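PDB 7JRM: F5/8 type C domain protein from Clostridium perfringens, which is part of the O-glycopeptidase ZmpB and probably binds carbohydrate of mucin glycoproteins through its carbohydrate-binding module. Local coordinates for residues 135-146 against 191-202. Sequence-based numbering, arbitrary orientation.
Sequences EIVYNSEGYDIF and VVDVRNSKEIKL
Phe-146 meets Ile-200 and Leu-202 between two sheets. Its ring reaches strand 199-202 because a chi1 of 171° sets CG opposite the backbone N. CD1 of Ile-200 lies over one face of the Phe-146 ring in a CH-pi contact, 3.8 Å from the centroid and displaced toward the rim, the two side chains crossing at about a right angle. CD2 of Leu-202 comes in obliquely to CZ of Phe-146 at 3.6 Å. Val-192, the hydrogen-bonded antiparallel partner of Phe-146, lies alongside with CG2 near the ring plane. A flat ring suits this place because it offers a broad face to a slim methyl, and the branched aliphatics fill in around it. Phe-146 and Ile-200 belong to different sheets of the beta-sandwich of the CBM51 (NPCBM/NEW2) module: strand 145-146 pairs antiparallel with 191-193, strand 135-139 with 199-202, and both segments cross between the sheets through type II turns, Ser-140 to Tyr-143 and Val-194 to Ser-197. Trp-218 and Phe-223 pack against Leu-202 and Ile-200 respectively. Serines suit the crossing because each hydroxyl can both give and accept: buried Ser-140 donates through OG to Ser-197 OG at 2.7 Å, and Ser-197 OG donates to Val-194 O, 2.8 Å away.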
loop_
_atom_site.group_PDB
_atom_site.type_symbol
_atom_site.label_atom_id
_atom_site.label_comp_id
_atom_site.label_asym_id
_atom_site.label_seq_id
_atom_site.Cartn_x
_atom_site.Cartn_y
_atom_site.Cartn_z
ATOM N N GLU A 135 -27.834 -27.210 27.050
ATOM C CA GLU A 135 -28.506 -26.364 26.066
ATOM C C GLU A 135 -28.171 -24.917 26.398
ATOM O O GLU A 135 -28.582 -24.410 27.447
ATOM C CB GLU A 135 -30.018 -26.588 26.072
ATOM C CG GLU A 135 -30.472 -27.845 25.351
ATOM C CD GLU A 135 -31.977 -27.900 25.178
ATOM O OE1 GLU A 135 -32.655 -26.913 25.538
ATOM O OE2 GLU A 135 -32.485 -28.929 24.684
ATOM N N ILE A 136 -27.427 -24.256 25.515
ATOM C CA ILE A 136 -27.012 -22.872 25.711
ATOM C C ILE A 136 -27.544 -22.054 24.543
ATOM O O ILE A 136 -27.273 -22.373 23.379
ATOM C CB ILE A 136 -25.485 -22.743 25.827
ATOM C CG1 ILE A 136 -24.948 -23.720 26.876
ATOM C CG2 ILE A 136 -25.099 -21.319 26.188
ATOM C CD1 ILE A 136 -23.445 -23.669 27.050
ATOM N N VAL A 137 -28.297 -21.002 24.854
ATOM C CA VAL A 137 -28.963 -20.172 23.857
ATOM C C VAL A 137 -28.325 -18.791 23.866
ATOM O O VAL A 137 -28.105 -18.207 24.935
ATOM C CB VAL A 137 -30.476 -20.082 24.124
ATOM C CG1 VAL A 137 -31.146 -19.161 23.114
ATOM C CG2 VAL A 137 -31.104 -21.467 24.088
ATOM N N TYR A 138 -28.032 -18.269 22.677
ATOM C CA TYR A 138 -27.465 -16.941 22.510
ATOM C C TYR A 138 -28.343 -16.111 21.584
ATOM O O TYR A 138 -29.022 -16.643 20.700
ATOM C CB TYR A 138 -26.045 -17.003 21.930
ATOM C CG TYR A 138 -24.968 -17.346 22.932
ATOM C CD1 TYR A 138 -24.586 -18.663 23.143
ATOM C CD2 TYR A 138 -24.326 -16.352 23.657
ATOM C CE1 TYR A 138 -23.598 -18.983 24.052
ATOM C CE2 TYR A 138 -23.336 -16.661 24.570
ATOM C CZ TYR A 138 -22.978 -17.978 24.763
ATOM O OH TYR A 138 -21.993 -18.293 25.671
ATOM N N ASN A 139 -28.321 -14.797 21.796
ATOM C CA ASN A 139 -28.924 -13.872 20.846
ATOM C C ASN A 139 -28.056 -13.821 19.594
ATOM O O ASN A 139 -26.870 -13.486 19.668
ATOM C CB ASN A 139 -29.062 -12.484 21.472
ATOM C CG ASN A 139 -29.791 -11.495 20.571
ATOM O OD1 ASN A 139 -29.430 -11.304 19.409
ATOM N ND2 ASN A 139 -30.821 -10.855 21.113
ATOM N N SER A 140 -28.642 -14.159 18.445
ATOM C CA SER A 140 -27.912 -14.217 17.184
ATOM C C SER A 140 -28.366 -13.147 16.197
ATOM O O SER A 140 -28.081 -13.255 14.999
ATOM C CB SER A 140 -28.046 -15.606 16.559
ATOM O OG SER A 140 -29.404 -15.925 16.312
ATOM N N GLU A 141 -29.059 -12.117 16.673
ATOM C CA GLU A 141 -29.564 -11.078 15.785
ATOM C C GLU A 141 -28.416 -10.240 15.233
ATOM O O GLU A 141 -27.554 -9.774 15.985
ATOM C CB GLU A 141 -30.562 -10.188 16.524
ATOM C CG GLU A 141 -31.750 -10.938 17.103
ATOM C CD GLU A 141 -32.807 -10.010 17.667
ATOM O OE1 GLU A 141 -33.154 -9.020 16.988
ATOM O OE2 GLU A 141 -33.289 -10.270 18.790
ATOM N N GLY A 142 -28.409 -10.049 13.916
ATOM C CA GLY A 142 -27.397 -9.252 13.259
ATOM C C GLY A 142 -26.142 -9.996 12.863
ATOM O O GLY A 142 -25.257 -9.394 12.240
ATOM N N TYR A 143 -26.033 -11.278 13.195
ATOM C CA TYR A 143 -24.857 -12.071 12.880
ATOM C C TYR A 143 -25.110 -12.936 11.652
ATOM O O TYR A 143 -26.252 -13.281 11.335
ATOM C CB TYR A 143 -24.458 -12.943 14.071
ATOM C CG TYR A 143 -24.015 -12.146 15.279
ATOM C CD1 TYR A 143 -22.892 -11.331 15.221
ATOM C CD2 TYR A 143 -24.723 -12.202 16.473
ATOM C CE1 TYR A 143 -22.482 -10.599 16.320
ATOM C CE2 TYR A 143 -24.321 -11.473 17.577
ATOM C CZ TYR A 143 -23.200 -10.673 17.496
ATOM O OH TYR A 143 -22.796 -9.946 18.591
ATOM N N ASP A 144 -24.027 -13.285 10.959
ATOM C CA ASP A 144 -24.096 -14.006 9.694
ATOM C C ASP A 144 -23.654 -15.457 9.806
ATOM O O ASP A 144 -24.339 -16.352 9.302
ATOM C CB ASP A 144 -23.243 -13.291 8.636
ATOM C CG ASP A 144 -23.700 -11.869 8.380
ATOM O OD1 ASP A 144 -24.902 -11.669 8.106
ATOM O OD2 ASP A 144 -22.855 -10.951 8.449
ATOM N N ILE A 145 -22.522 -15.718 10.455
ATOM C CA ILE A 145 -21.911 -17.041 10.479
ATOM C C ILE A 145 -21.551 -17.396 11.913
ATOM O O ILE A 145 -21.038 -16.557 12.662
ATOM C CB ILE A 145 -20.660 -17.094 9.572
ATOM C CG1 ILE A 145 -21.067 -17.097 8.097
ATOM C CG2 ILE A 145 -19.797 -18.308 9.891
ATOM C CD1 ILE A 145 -21.802 -18.348 7.672
ATOM N N PHE A 146 -21.828 -18.639 12.301
ATOM C CA PHE A 146 -21.369 -19.193 13.566
ATOM C C PHE A 146 -20.284 -20.227 13.293
ATOM O O PHE A 146 -20.491 -21.155 12.506
ATOM C CB PHE A 146 -22.516 -19.829 14.351
ATOM C CG PHE A 146 -22.061 -20.602 15.554
ATOM C CD1 PHE A 146 -21.505 -19.949 16.643
ATOM C CD2 PHE A 146 -22.176 -21.981 15.594
ATOM C CE1 PHE A 146 -21.079 -20.658 17.751
ATOM C CE2 PHE A 146 -21.754 -22.695 16.700
ATOM C CZ PHE A 146 -21.203 -22.031 17.780
ATOM N N VAL A 191 -19.466 -24.797 10.984
ATOM C CA VAL A 191 -19.672 -23.466 10.418
ATOM C C VAL A 191 -21.123 -23.393 9.967
ATOM O O VAL A 191 -21.513 -24.066 9.003
ATOM C CB VAL A 191 -18.712 -23.178 9.257
ATOM C CG1 VAL A 191 -18.908 -21.757 8.750
ATOM C CG2 VAL A 191 -17.271 -23.398 9.692
ATOM N N VAL A 192 -21.922 -22.580 10.653
ATOM C CA VAL A 192 -23.371 -22.562 10.482
ATOM C C VAL A 192 -23.807 -21.185 10.002
ATOM O O VAL A 192 -23.384 -20.163 10.555
ATOM C CB VAL A 192 -24.098 -22.934 11.787
ATOM C CG1 VAL A 192 -25.596 -23.058 11.543
ATOM C CG2 VAL A 192 -23.535 -24.226 12.357
ATOM N N ASP A 193 -24.659 -21.166 8.979
ATOM C CA ASP A 193 -25.301 -19.936 8.533
ATOM C C ASP A 193 -26.375 -19.537 9.539
ATOM O O ASP A 193 -27.299 -20.312 9.805
ATOM C CB ASP A 193 -25.906 -20.142 7.145
ATOM C CG ASP A 193 -26.343 -18.842 6.487
ATOM O OD1 ASP A 193 -26.467 -17.816 7.188
ATOM O OD2 ASP A 193 -26.568 -18.851 5.259
ATOM N N VAL A 194 -26.254 -18.335 10.101
ATOM C CA VAL A 194 -27.219 -17.848 11.081
ATOM C C VAL A 194 -27.790 -16.514 10.617
ATOM O O VAL A 194 -28.212 -15.687 11.433
ATOM C CB VAL A 194 -26.583 -17.722 12.479
ATOM C CG1 VAL A 194 -26.146 -19.088 12.991
ATOM C CG2 VAL A 194 -25.405 -16.760 12.450
ATOM N N ARG A 195 -27.818 -16.305 9.302
ATOM C CA ARG A 195 -28.281 -15.039 8.750
ATOM C C ARG A 195 -29.760 -14.823 9.042
ATOM O O ARG A 195 -30.582 -15.730 8.885
ATOM C CB ARG A 195 -28.039 -14.998 7.241
ATOM C CG ARG A 195 -26.687 -14.439 6.841
ATOM C CD ARG A 195 -26.536 -14.406 5.329
ATOM N NE ARG A 195 -26.668 -15.735 4.739
ATOM C CZ ARG A 195 -26.565 -15.988 3.438
ATOM N NH1 ARG A 195 -26.327 -15.003 2.585
ATOM N NH2 ARG A 195 -26.697 -17.230 2.989
ATOM N N ASN A 196 -30.091 -13.602 9.471
ATOM C CA ASN A 196 -31.473 -13.191 9.727
ATOM C C ASN A 196 -32.150 -14.101 10.749
ATOM O O ASN A 196 -33.323 -14.457 10.612
ATOM C CB ASN A 196 -32.282 -13.132 8.429
ATOM C CG ASN A 196 -31.789 -12.053 7.486
ATOM O OD1 ASN A 196 -31.678 -10.886 7.864
ATOM N ND2 ASN A 196 -31.490 -12.438 6.252
ATOM N N SER A 197 -31.406 -14.480 11.781
ATOM C CA SER A 197 -31.925 -15.293 12.868
ATOM C C SER A 197 -31.987 -14.469 14.146
ATOM O O SER A 197 -31.430 -13.371 14.239
ATOM C CB SER A 197 -31.060 -16.542 13.078
ATOM O OG SER A 197 -29.833 -16.213 13.708
ATOM N N LYS A 198 -32.681 -15.012 15.140
ATOM C CA LYS A 198 -32.797 -14.371 16.442
ATOM C C LYS A 198 -32.172 -15.170 17.573
ATOM O O LYS A 198 -31.736 -14.571 18.559
ATOM C CB LYS A 198 -34.273 -14.103 16.777
ATOM C CG LYS A 198 -34.874 -12.941 16.001
ATOM C CD LYS A 198 -36.390 -12.925 16.104
ATOM C CE LYS A 198 -36.884 -11.650 16.768
ATOM N NZ LYS A 198 -38.139 -11.871 17.537
ATOM N N GLU A 199 -32.106 -16.493 17.459
ATOM C CA GLU A 199 -31.545 -17.334 18.504
ATOM C C GLU A 199 -30.732 -18.459 17.885
ATOM O O GLU A 199 -31.092 -18.993 16.834
ATOM C CB GLU A 199 -32.641 -17.930 19.397
ATOM C CG GLU A 199 -33.257 -16.952 20.378
ATOM C CD GLU A 199 -34.077 -17.648 21.445
ATOM O OE1 GLU A 199 -34.498 -18.802 21.214
ATOM O OE2 GLU A 199 -34.301 -17.042 22.513
ATOM N N ILE A 200 -29.634 -18.809 18.547
ATOM C CA ILE A 200 -28.870 -20.009 18.239
ATOM C C ILE A 200 -28.758 -20.830 19.517
ATOM O O ILE A 200 -28.510 -20.282 20.598
ATOM C CB ILE A 200 -27.479 -19.683 17.652
ATOM C CG1 ILE A 200 -26.762 -20.968 17.228
ATOM C CG2 ILE A 200 -26.634 -18.874 18.633
ATOM C CD1 ILE A 200 -25.367 -20.744 16.690
ATOM N N LYS A 201 -28.976 -22.136 19.399
ATOM C CA LYS A 201 -28.990 -23.037 20.544
ATOM C C LYS A 201 -27.898 -24.079 20.364
ATOM O O LYS A 201 -27.928 -24.854 19.403
ATOM C CB LYS A 201 -30.358 -23.704 20.701
ATOM C CG LYS A 201 -30.494 -24.566 21.946
ATOM C CD LYS A 201 -31.954 -24.881 22.236
ATOM C CE LYS A 201 -32.639 -25.490 21.022
ATOM N NZ LYS A 201 -34.035 -25.915 21.320
ATOM N N LEU A 202 -26.941 -24.093 21.286
ATOM C CA LEU A 202 -25.824 -25.029 21.257
ATOM C C LEU A 202 -26.146 -26.205 22.171
ATOM O O LEU A 202 -26.303 -26.027 23.384
ATOM C CB LEU A 202 -24.532 -24.338 21.687
ATOM C CG LEU A 202 -24.205 -23.028 20.965
ATOM C CD1 LEU A 202 -22.875 -22.474 21.447
ATOM C CD2 LEU A 202 -24.192 -23.232 19.457
HETATM O O HOH W 1 -33.591 -28.472 22.241
HETATM O O HOH W 2 -35.088 -26.231 24.315
HETATM O O HOH W 3 -29.059 -13.003 12.457
HETATM O O HOH W 4 -32.793 -12.721 20.412
HETATM O O HOH W 5 -28.302 -11.542 9.673
#